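Local coordinates for L-lysine 6-oxidase (Marinomonas mediterranea, PDB 3WEU), which oxidises the epsilon-amino group of L-lysine with a cysteine tryptophylquinone cofactor, releasing ammonium and the hydrogen peroxide that makes it antibacterial, at residues A[459-472]-A[487-501]. Numbering follows the deposited sequence. Where two conformers were deposited one is given.
Sequences NPVIYKDAYQIKHY and RDECEEETGCEPGDL. With EDO (1,2-ethanediol), chain I.
The guanidinium of R487 lies flat over one face of the Y472 ring, a cation-pi stack with CZ of R487 3.6 Å from the centroid of the Y472 ring and the two planes 21° apart. In its own plane the guanidinium is held by its neighbours: NH1 and NH2 of R487 both grip G495 O from the same face of that carbonyl, and NH2 also donates to T494 OG1. With CG of Y472 anti to its own backbone N (chi1 -178°), the ring extends between R487 and E497, whose OE2 lies at the ring edge, 3.3 Å from Y472 CE2; that oxygen is also hydrogen-bonded to T484 OG1. Beside the stack, within the C-terminal domain of the lysine oxidase family, the chains form a single beta bridge between H471 and C496, in which C496 N donates to K470 O (2.7 Å) and Y472 N to C496 O (3.1 Å). G495, with a positive phi of 125°, packs its CA 3.3 Å from K470 O. Behind the bridge, C496 SG sits 3.8 Å from both I462 CB and I469 CG2, while I469 and L501 meet tip to tip; W243 of strand 237-247, part of the large mixed sheet, backs this apolar cluster. Around the end of helix 489-492, whose N-cap is D488, the contact is more open to solvent. There V461 CG1 rests against the carboxylate of the exposed E493, a bent K470 reaches E493 O through NZ (3.1 Å), and one water links V461 O, E489 O and G495 N. Near V461, the buried N459 holds an ethanediol, probably from the crystallisation liquor, through both OD1 and ND2.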
loop_
_atom_site.group_PDB
_atom_site.type_symbol
_atom_site.label_atom_id
_atom_site.label_comp_id
_atom_site.label_asym_id
_atom_site.label_seq_id
_atom_site.Cartn_x
_atom_site.Cartn_y
_atom_site.Cartn_z
ATOM N N ASN A 459 13.344 15.780 -33.996
ATOM C CA ASN A 459 13.961 17.110 -33.976
ATOM C C ASN A 459 15.242 17.197 -34.787
ATOM O O ASN A 459 16.181 16.546 -34.452
ATOM C CB ASN A 459 14.231 17.536 -32.566
ATOM C CG ASN A 459 14.440 19.037 -32.492
ATOM O OD1 ASN A 459 14.934 19.612 -33.451
ATOM N ND2 ASN A 459 13.969 19.667 -31.433
ATOM N N PRO A 460 15.237 17.940 -35.906
ATOM C CA PRO A 460 16.379 17.899 -36.738
ATOM C C PRO A 460 17.661 18.372 -36.066
ATOM O O PRO A 460 18.752 17.988 -36.561
ATOM C CB PRO A 460 16.051 18.868 -37.878
ATOM C CG PRO A 460 14.983 19.755 -37.350
ATOM C CD PRO A 460 14.214 18.843 -36.438
ATOM N N VAL A 461 17.539 19.140 -34.992
ATOM C CA VAL A 461 18.778 19.653 -34.361
ATOM C C VAL A 461 19.667 18.585 -33.709
ATOM O O VAL A 461 20.824 18.855 -33.388
ATOM C CB VAL A 461 18.515 20.777 -33.368
ATOM C CG1 VAL A 461 17.619 21.879 -33.968
ATOM C CG2 VAL A 461 17.983 20.234 -32.074
ATOM N N ILE A 462 19.160 17.358 -33.498
ATOM C CA ILE A 462 20.019 16.296 -33.003
ATOM C C ILE A 462 20.811 15.580 -34.045
ATOM O O ILE A 462 21.616 14.721 -33.707
ATOM C CB ILE A 462 19.238 15.263 -32.162
ATOM C CG1 ILE A 462 18.361 14.363 -33.021
ATOM C CG2 ILE A 462 18.417 15.950 -31.107
ATOM C CD1 ILE A 462 17.934 13.106 -32.322
ATOM N N TYR A 463 20.599 15.895 -35.308
ATOM C CA TYR A 463 21.253 15.257 -36.423
ATOM C C TYR A 463 22.266 16.124 -37.072
ATOM O O TYR A 463 22.042 17.303 -37.242
ATOM C CB TYR A 463 20.277 14.930 -37.545
ATOM C CG TYR A 463 19.127 13.949 -37.177
ATOM C CD1 TYR A 463 17.942 14.409 -36.684
ATOM C CD2 TYR A 463 19.260 12.580 -37.349
ATOM C CE1 TYR A 463 16.923 13.546 -36.288
ATOM C CE2 TYR A 463 18.259 11.702 -36.997
ATOM C CZ TYR A 463 17.084 12.181 -36.465
ATOM O OH TYR A 463 16.115 11.269 -36.163
ATOM N N LYS A 464 23.344 15.534 -37.546
ATOM C CA LYS A 464 24.252 16.283 -38.414
ATOM C C LYS A 464 23.904 16.130 -39.869
ATOM O O LYS A 464 24.313 16.954 -40.675
ATOM C CB LYS A 464 25.723 15.901 -38.121
ATOM C CG LYS A 464 25.982 14.420 -37.954
ATOM C CD LYS A 464 27.442 14.215 -37.548
ATOM C CE LYS A 464 27.800 12.756 -37.439
ATOM N NZ LYS A 464 27.840 12.133 -38.806
ATOM N N ASP A 465 23.195 15.070 -40.250
ATOM C CA ASP A 465 22.614 14.963 -41.578
ATOM C C ASP A 465 21.552 13.851 -41.478
ATOM O O ASP A 465 21.397 13.222 -40.412
ATOM C CB ASP A 465 23.713 14.564 -42.593
ATOM C CG ASP A 465 23.351 14.861 -44.023
ATOM O OD1 ASP A 465 22.168 15.120 -44.414
ATOM O OD2 ASP A 465 24.299 14.782 -44.835
ATOM N N ALA A 466 20.804 13.619 -42.539
ATOM C CA ALA A 466 19.750 12.620 -42.537
ATOM C C ALA A 466 20.314 11.277 -42.023
ATOM O O ALA A 466 21.391 10.879 -42.462
ATOM C CB ALA A 466 19.231 12.446 -43.941
ATOM N N TYR A 467 19.612 10.675 -41.053
ATOM C CA TYR A 467 19.948 9.397 -40.425
ATOM C C TYR A 467 21.171 9.424 -39.514
ATOM O O TYR A 467 21.580 8.384 -39.039
ATOM C CB TYR A 467 20.105 8.275 -41.463
ATOM C CG TYR A 467 18.786 7.718 -42.006
ATOM C CD1 TYR A 467 18.115 8.385 -43.021
ATOM C CD2 TYR A 467 18.214 6.539 -41.493
ATOM C CE1 TYR A 467 16.914 7.921 -43.545
ATOM C CE2 TYR A 467 17.023 6.076 -42.001
ATOM C CZ TYR A 467 16.396 6.736 -43.044
ATOM O OH TYR A 467 15.201 6.291 -43.596
ATOM N N GLN A 468 21.830 10.578 -39.362
ATOM C CA GLN A 468 23.095 10.618 -38.608
ATOM C C GLN A 468 23.052 11.481 -37.397
ATOM O O GLN A 468 22.901 12.697 -37.534
ATOM C CB GLN A 468 24.147 11.203 -39.495
ATOM C CG GLN A 468 24.666 10.346 -40.586
ATOM C CD GLN A 468 25.858 11.068 -41.254
ATOM O OE1 GLN A 468 26.459 12.056 -40.691
ATOM N NE2 GLN A 468 26.178 10.621 -42.443
ATOM N N ILE A 469 23.207 10.866 -36.241
ATOM C CA ILE A 469 23.143 11.561 -34.970
ATOM C C ILE A 469 24.406 12.417 -34.797
ATOM O O ILE A 469 25.513 11.915 -34.947
ATOM C CB ILE A 469 23.039 10.591 -33.808
ATOM C CG1 ILE A 469 21.749 9.756 -33.932
ATOM C CG2 ILE A 469 23.127 11.331 -32.470
ATOM C CD1 ILE A 469 20.432 10.556 -33.948
ATOM N N LYS A 470 24.205 13.690 -34.507
ATOM C CA LYS A 470 25.314 14.585 -34.176
ATOM C C LYS A 470 25.835 14.303 -32.822
ATOM O O LYS A 470 25.083 14.208 -31.856
ATOM C CB LYS A 470 24.748 16.033 -34.194
ATOM C CG LYS A 470 25.835 17.116 -34.023
ATOM C CD LYS A 470 25.174 18.483 -33.881
ATOM C CE LYS A 470 24.833 19.155 -35.197
ATOM N NZ LYS A 470 23.583 19.975 -35.087
ATOM N N HIS A 471 27.147 14.182 -32.695
ATOM C CA HIS A 471 27.768 13.913 -31.463
ATOM C C HIS A 471 28.189 15.237 -30.780
ATOM O O HIS A 471 28.719 16.132 -31.433
ATOM C CB HIS A 471 29.065 13.136 -31.704
ATOM C CG HIS A 471 28.863 11.726 -32.127
ATOM N ND1 HIS A 471 29.677 10.702 -31.686
ATOM C CD2 HIS A 471 28.003 11.168 -33.021
ATOM C CE1 HIS A 471 29.305 9.562 -32.241
ATOM N NE2 HIS A 471 28.285 9.812 -33.058
ATOM N N TYR A 472 27.888 15.350 -29.519
ATOM C CA TYR A 472 28.409 16.409 -28.669
ATOM C C TYR A 472 29.735 15.913 -28.062
ATOM O O TYR A 472 29.754 14.940 -27.357
ATOM C CB TYR A 472 27.489 16.662 -27.570
ATOM C CG TYR A 472 27.861 17.785 -26.606
ATOM C CD1 TYR A 472 27.939 19.108 -27.034
ATOM C CD2 TYR A 472 28.065 17.504 -25.269
ATOM C CE1 TYR A 472 28.224 20.123 -26.128
ATOM C CE2 TYR A 472 28.350 18.496 -24.356
ATOM C CZ TYR A 472 28.416 19.789 -24.799
ATOM O OH TYR A 472 28.693 20.719 -23.868
ATOM N N ARG A 487 21.566 18.584 -19.426
ATOM C CA ARG A 487 21.692 19.124 -20.767
ATOM C C ARG A 487 20.631 18.523 -21.710
ATOM O O ARG A 487 20.580 17.294 -21.884
ATOM C CB ARG A 487 23.071 18.839 -21.360
ATOM C CG ARG A 487 23.264 19.307 -22.771
ATOM C CD ARG A 487 24.678 19.108 -23.281
ATOM N NE ARG A 487 24.876 19.572 -24.643
ATOM C CZ ARG A 487 24.525 18.863 -25.713
ATOM N NH1 ARG A 487 23.947 17.662 -25.518
ATOM N NH2 ARG A 487 24.714 19.322 -26.935
ATOM N N ASP A 488 19.832 19.387 -22.315
ATOM C CA ASP A 488 18.932 18.987 -23.390
ATOM C C ASP A 488 19.585 19.226 -24.738
ATOM O O ASP A 488 19.758 20.336 -25.203
ATOM C CB ASP A 488 17.636 19.751 -23.298
ATOM C CG ASP A 488 16.572 19.221 -24.274
ATOM O OD1 ASP A 488 16.911 18.355 -25.114
ATOM O OD2 ASP A 488 15.423 19.651 -24.180
ATOM N N GLU A 489 19.968 18.134 -25.399
ATOM C CA GLU A 489 20.480 18.203 -26.723
ATOM C C GLU A 489 19.587 18.873 -27.721
ATOM O O GLU A 489 20.059 19.435 -28.732
ATOM C CB GLU A 489 20.784 16.788 -27.190
ATOM C CG GLU A 489 19.543 15.888 -27.449
ATOM C CD GLU A 489 18.780 15.432 -26.204
ATOM O OE1 GLU A 489 19.178 15.633 -25.003
ATOM O OE2 GLU A 489 17.723 14.770 -26.432
ATOM N N CYS A 490 18.263 18.794 -27.510
ATOM C CA CYS A 490 17.358 19.571 -28.389
ATOM C C CYS A 490 17.378 21.086 -28.178
ATOM O O CYS A 490 17.078 21.819 -29.102
ATOM C CB CYS A 490 15.929 19.106 -28.214
ATOM S SG CYS A 490 15.766 17.353 -28.754
ATOM N N GLU A 491 17.662 21.510 -26.971
ATOM C CA GLU A 491 17.831 22.933 -26.653
ATOM C C GLU A 491 19.190 23.458 -27.120
ATOM O O GLU A 491 19.262 24.480 -27.807
ATOM C CB GLU A 491 17.671 23.164 -25.150
ATOM C CG GLU A 491 17.918 24.609 -24.785
ATOM C CD GLU A 491 17.590 24.880 -23.354
ATOM O OE1 GLU A 491 17.339 23.927 -22.615
ATOM O OE2 GLU A 491 17.584 26.053 -22.966
ATOM N N GLU A 492 20.270 22.767 -26.821
ATOM C CA GLU A 492 21.620 23.288 -27.235
ATOM C C GLU A 492 21.955 23.141 -28.649
ATOM O O GLU A 492 22.742 23.926 -29.136
ATOM C CB GLU A 492 22.739 22.604 -26.454
ATOM C CG GLU A 492 22.490 22.601 -24.973
ATOM C CD GLU A 492 22.188 23.995 -24.418
ATOM O OE1 GLU A 492 22.682 24.998 -24.945
ATOM O OE2 GLU A 492 21.408 24.085 -23.463
ATOM N N GLU A 493 21.444 22.084 -29.340
ATOM C CA GLU A 493 21.622 21.948 -30.781
ATOM C C GLU A 493 23.004 21.525 -31.190
ATOM O O GLU A 493 23.287 21.410 -32.358
ATOM C CB GLU A 493 21.221 23.196 -31.622
ATOM C CG GLU A 493 19.846 23.744 -31.232
ATOM C CD GLU A 493 19.195 24.685 -32.196
ATOM O OE1 GLU A 493 19.768 25.055 -33.200
ATOM O OE2 GLU A 493 18.043 25.059 -31.953
ATOM N N THR A 494 23.859 21.241 -30.245
ATOM C CA THR A 494 25.281 20.958 -30.579
ATOM C C THR A 494 25.629 19.460 -30.455
ATOM O O THR A 494 26.812 19.079 -30.435
ATOM C CB THR A 494 26.181 21.744 -29.608
ATOM O OG1 THR A 494 25.703 21.571 -28.265
ATOM C CG2 THR A 494 26.162 23.237 -30.009
ATOM N N GLY A 495 24.594 18.611 -30.340
ATOM C CA GLY A 495 24.786 17.163 -30.450
ATOM C C GLY A 495 24.280 16.416 -29.276
ATOM O O GLY A 495 23.885 16.987 -28.286
ATOM N N CYS A 496 24.378 15.081 -29.364
ATOM C CA CYS A 496 23.910 14.235 -28.294
ATOM C C CYS A 496 25.046 13.673 -27.495
ATOM O O CYS A 496 26.089 13.377 -28.030
ATOM C CB CYS A 496 23.119 13.047 -28.880
ATOM S SG CYS A 496 21.713 13.626 -29.844
ATOM N N GLU A 497 24.750 13.376 -26.254
ATOM C CA GLU A 497 25.649 12.655 -25.401
ATOM C C GLU A 497 25.086 11.258 -25.290
ATOM O O GLU A 497 23.889 11.096 -25.480
ATOM C CB GLU A 497 25.586 13.213 -24.010
ATOM C CG GLU A 497 26.266 14.558 -23.927
ATOM C CD GLU A 497 26.447 15.094 -22.512
ATOM O OE1 GLU A 497 25.921 14.528 -21.539
ATOM O OE2 GLU A 497 27.151 16.125 -22.413
ATOM N N PRO A 498 25.889 10.320 -24.834
ATOM C CA PRO A 498 25.437 9.005 -24.411
ATOM C C PRO A 498 24.279 9.097 -23.388
ATOM O O PRO A 498 24.293 9.876 -22.426
ATOM C CB PRO A 498 26.670 8.368 -23.806
ATOM C CG PRO A 498 27.799 8.997 -24.498
ATOM C CD PRO A 498 27.351 10.380 -24.940
ATOM N N GLY A 499 23.241 8.297 -23.632
ATOM C CA GLY A 499 22.057 8.328 -22.826
ATOM C C GLY A 499 20.979 9.261 -23.357
ATOM O O GLY A 499 19.812 9.138 -22.931
ATOM N N ASP A 500 21.281 10.082 -24.339
ATOM C CA ASP A 500 20.316 11.081 -24.752
ATOM C C ASP A 500 19.099 10.537 -25.504
ATOM O O ASP A 500 17.983 11.069 -25.370
ATOM C CB ASP A 500 20.982 12.225 -25.507
ATOM C CG ASP A 500 21.672 13.231 -24.565
ATOM O OD1 ASP A 500 21.546 13.096 -23.337
ATOM O OD2 ASP A 500 22.342 14.090 -25.150
ATOM N N LEU A 501 19.301 9.508 -26.327
ATOM C CA LEU A 501 18.197 8.990 -27.140
ATOM C C LEU A 501 17.174 8.188 -26.349
ATOM O O LEU A 501 16.023 8.083 -26.786
ATOM C CB LEU A 501 18.693 8.213 -28.360
ATOM C CG LEU A 501 18.983 9.076 -29.577
ATOM C CD1 LEU A 501 19.901 10.178 -29.308
ATOM C CD2 LEU A 501 19.500 8.244 -30.729
HETATM C C1 EDO I . 13.933 23.226 -33.556
HETATM O O1 EDO I . 13.857 21.982 -34.265
HETATM C C2 EDO I . 13.422 23.188 -32.138
HETATM O O2 EDO I . 14.349 22.448 -31.306
HETATM O O HOH W 1 21.810 18.607 -30.677
HETATM O O HOH W 2 28.762 12.514 -27.670
#